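Local coordinates for rubisco operon transcriptional regulator (Synechocystis sp., PDB 5Y2W), which binds 2-phosphoglycolate through its regulatory domain and, as a LysR-type repressor, probably adjusts carbon-acquisition genes to metabolic state, at residues 72-77 with 188-193. Residues are numbered along the deposited sequence; the frame is centred on the assembly and turned at random.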
loop_
_atom_site.group_PDB
_atom_site.type_symbol
_atom_site.label_atom_id
_atom_site.label_comp_id
_atom_site.label_asym_id
_atom_site.label_seq_id
_atom_site.Cartn_x
_atom_site.Cartn_y
_atom_site.Cartn_z
ATOM N N ILE A 72 4.447 23.427 8.679
ATOM C CA ILE A 72 3.174 23.340 9.389
ATOM C C ILE A 72 3.446 23.255 10.869
ATOM O O ILE A 72 4.383 22.550 11.292
ATOM C CB ILE A 72 2.346 22.137 8.941
ATOM C CG1 ILE A 72 1.966 22.347 7.468
ATOM C CG2 ILE A 72 1.140 21.960 9.848
ATOM C CD1 ILE A 72 1.274 21.169 6.841
ATOM N N ASP A 73 2.634 23.987 11.635
ATOM C CA ASP A 73 2.790 24.080 13.083
ATOM C C ASP A 73 1.900 23.031 13.685
ATOM O O ASP A 73 0.710 23.082 13.527
ATOM C CB ASP A 73 2.419 25.490 13.632
ATOM C CG ASP A 73 2.646 25.624 15.162
ATOM O OD1 ASP A 73 3.253 24.734 15.815
ATOM O OD2 ASP A 73 2.208 26.645 15.726
ATOM N N LEU A 74 2.511 22.097 14.387
ATOM C CA LEU A 74 1.865 20.904 14.877
ATOM C C LEU A 74 2.107 20.717 16.344
ATOM O O LEU A 74 3.222 20.988 16.832
ATOM C CB LEU A 74 2.518 19.687 14.205
ATOM C CG LEU A 74 2.245 19.538 12.730
ATOM C CD1 LEU A 74 3.048 18.379 12.140
ATOM C CD2 LEU A 74 0.758 19.338 12.533
ATOM N N ASN A 75 1.099 20.207 17.043
ATOM C CA ASN A 75 1.397 19.511 18.261
ATOM C C ASN A 75 1.663 18.025 17.927
ATOM O O ASN A 75 1.063 17.508 17.004
ATOM C CB ASN A 75 0.237 19.595 19.225
ATOM C CG ASN A 75 0.665 19.289 20.633
ATOM O OD1 ASN A 75 1.053 18.164 20.974
ATOM N ND2 ASN A 75 0.647 20.308 21.457
ATOM N N TYR A 76 2.521 17.347 18.700
ATOM C CA TYR A 76 2.714 15.917 18.566
ATOM C C TYR A 76 3.469 15.216 19.654
ATOM O O TYR A 76 4.310 15.804 20.343
ATOM C CB TYR A 76 3.411 15.570 17.257
ATOM C CG TYR A 76 4.659 16.331 16.947
ATOM C CD1 TYR A 76 5.900 15.850 17.302
ATOM C CD2 TYR A 76 4.609 17.493 16.220
ATOM C CE1 TYR A 76 7.064 16.534 16.945
ATOM C CE2 TYR A 76 5.749 18.184 15.878
ATOM C CZ TYR A 76 6.984 17.693 16.231
ATOM O OH TYR A 76 8.096 18.428 15.895
ATOM N N GLN A 77 3.194 13.915 19.758
ATOM C CA GLN A 77 3.918 13.067 20.683
ATOM C C GLN A 77 4.471 11.852 19.987
ATOM O O GLN A 77 3.747 11.247 19.197
ATOM C CB GLN A 77 2.983 12.553 21.765
ATOM C CG GLN A 77 2.168 13.648 22.416
ATOM C CD GLN A 77 1.330 13.106 23.549
ATOM O OE1 GLN A 77 1.857 12.517 24.479
ATOM N NE2 GLN A 77 0.016 13.258 23.445
ATOM N N TYR A 188 5.115 9.678 15.259
ATOM C CA TYR A 188 4.489 10.690 16.064
ATOM C C TYR A 188 3.040 10.765 15.723
ATOM O O TYR A 188 2.674 10.643 14.554
ATOM C CB TYR A 188 5.070 12.051 15.756
ATOM C CG TYR A 188 6.528 12.240 16.099
ATOM C CD1 TYR A 188 6.937 12.495 17.408
ATOM C CD2 TYR A 188 7.502 12.208 15.092
ATOM C CE1 TYR A 188 8.277 12.711 17.710
ATOM C CE2 TYR A 188 8.826 12.401 15.382
ATOM C CZ TYR A 188 9.213 12.667 16.689
ATOM O OH TYR A 188 10.542 12.864 16.905
ATOM N N VAL A 189 2.208 10.974 16.738
ATOM C CA VAL A 189 0.818 11.352 16.504
ATOM C C VAL A 189 0.668 12.873 16.749
ATOM O O VAL A 189 1.073 13.424 17.775
ATOM C CB VAL A 189 -0.180 10.521 17.315
ATOM C CG1 VAL A 189 0.169 10.547 18.782
ATOM C CG2 VAL A 189 -1.604 11.029 17.093
ATOM N N ALA A 190 0.122 13.517 15.732
ATOM C CA ALA A 190 0.176 14.935 15.569
ATOM C C ALA A 190 -1.217 15.463 15.256
ATOM O O ALA A 190 -2.066 14.714 14.782
ATOM C CB ALA A 190 1.143 15.301 14.446
ATOM N N ASN A 191 -1.418 16.735 15.584
ATOM C CA ASN A 191 -2.572 17.520 15.165
ATOM C C ASN A 191 -2.131 18.961 14.932
ATOM O O ASN A 191 -1.060 19.389 15.403
ATOM C CB ASN A 191 -3.649 17.489 16.221
ATOM C CG ASN A 191 -3.193 18.112 17.530
ATOM O OD1 ASN A 191 -3.429 19.281 17.780
ATOM N ND2 ASN A 191 -2.560 17.332 18.363
ATOM N N LEU A 192 -2.910 19.684 14.145
ATOM C CA LEU A 192 -2.606 21.100 13.831
ATOM C C LEU A 192 -2.457 21.853 15.166
ATOM O O LEU A 192 -3.272 21.650 16.082
ATOM C CB LEU A 192 -3.705 21.719 12.931
ATOM C CG LEU A 192 -3.845 21.166 11.475
ATOM C CD1 LEU A 192 -4.778 21.960 10.568
ATOM C CD2 LEU A 192 -2.499 21.053 10.766
ATOM N N ALA A 193 -1.383 22.634 15.315
ATOM C CA ALA A 193 -1.106 23.269 16.625
ATOM C C ALA A 193 -2.290 24.156 17.031
ATOM O O ALA A 193 -2.826 24.895 16.189
ATOM C CB ALA A 193 0.174 24.090 16.568
#
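Gln77 and Val189 trade backbone bonds in both directions, as do Asn75 and Asn191, so that 74-77 and 188-192 form an antiparallel ladder. The pairing illustrates how an edge strand joins a sheet: 74-79 is one of the two outermost strands of this five-stranded sheet within the chain, and 186-192 continues inward through backbone bonds from Tyr188 to Val65 and from Ala190 to Tyr63. The paired backbones come closest at the non-hydrogen-bonded pair of Tyr76 and Ala190, whose CA atoms stand 4.0 Å apart and whose CB atoms, on the same face, lie at 3.6 Å. Beside it, Tyr76 turns the CD1-CE1 edge of its ring toward one face of Tyr188 in a T-shaped stack, with ring centroids 5.0 Å apart and planes at 67°. Tyr76 CG sits between its own backbone N and carbonyl carbon (chi1 50°), a torsion that swings the ring along that face until its CD1 comes within 3.5 Å of Tyr188 CD1. An alanine in place of Tyr188 would probably leave the Tyr76 edge without its aromatic face and set that ring freer to turn. On the other side of the sheet, buried Val189 packs on Leu205 and Leu208 of helix 199-211. Solvent reaches the contact at Asn75 and Asp73; even so, Ala193 N ties this exposed end by a 2.8 Å bond to Asp73 O, while Ile72 and Leu74 lean on helix 48-56. In this lobe of a periplasmic-binding-protein-type fold, five main-chain bonds, which need no particular side chain, probably carry much of the joining, and the tyrosine pair adds an edge-to-face aromatic contact, the Tyr188 side chain about 9 Å from the bound 2-phosphoglycolate.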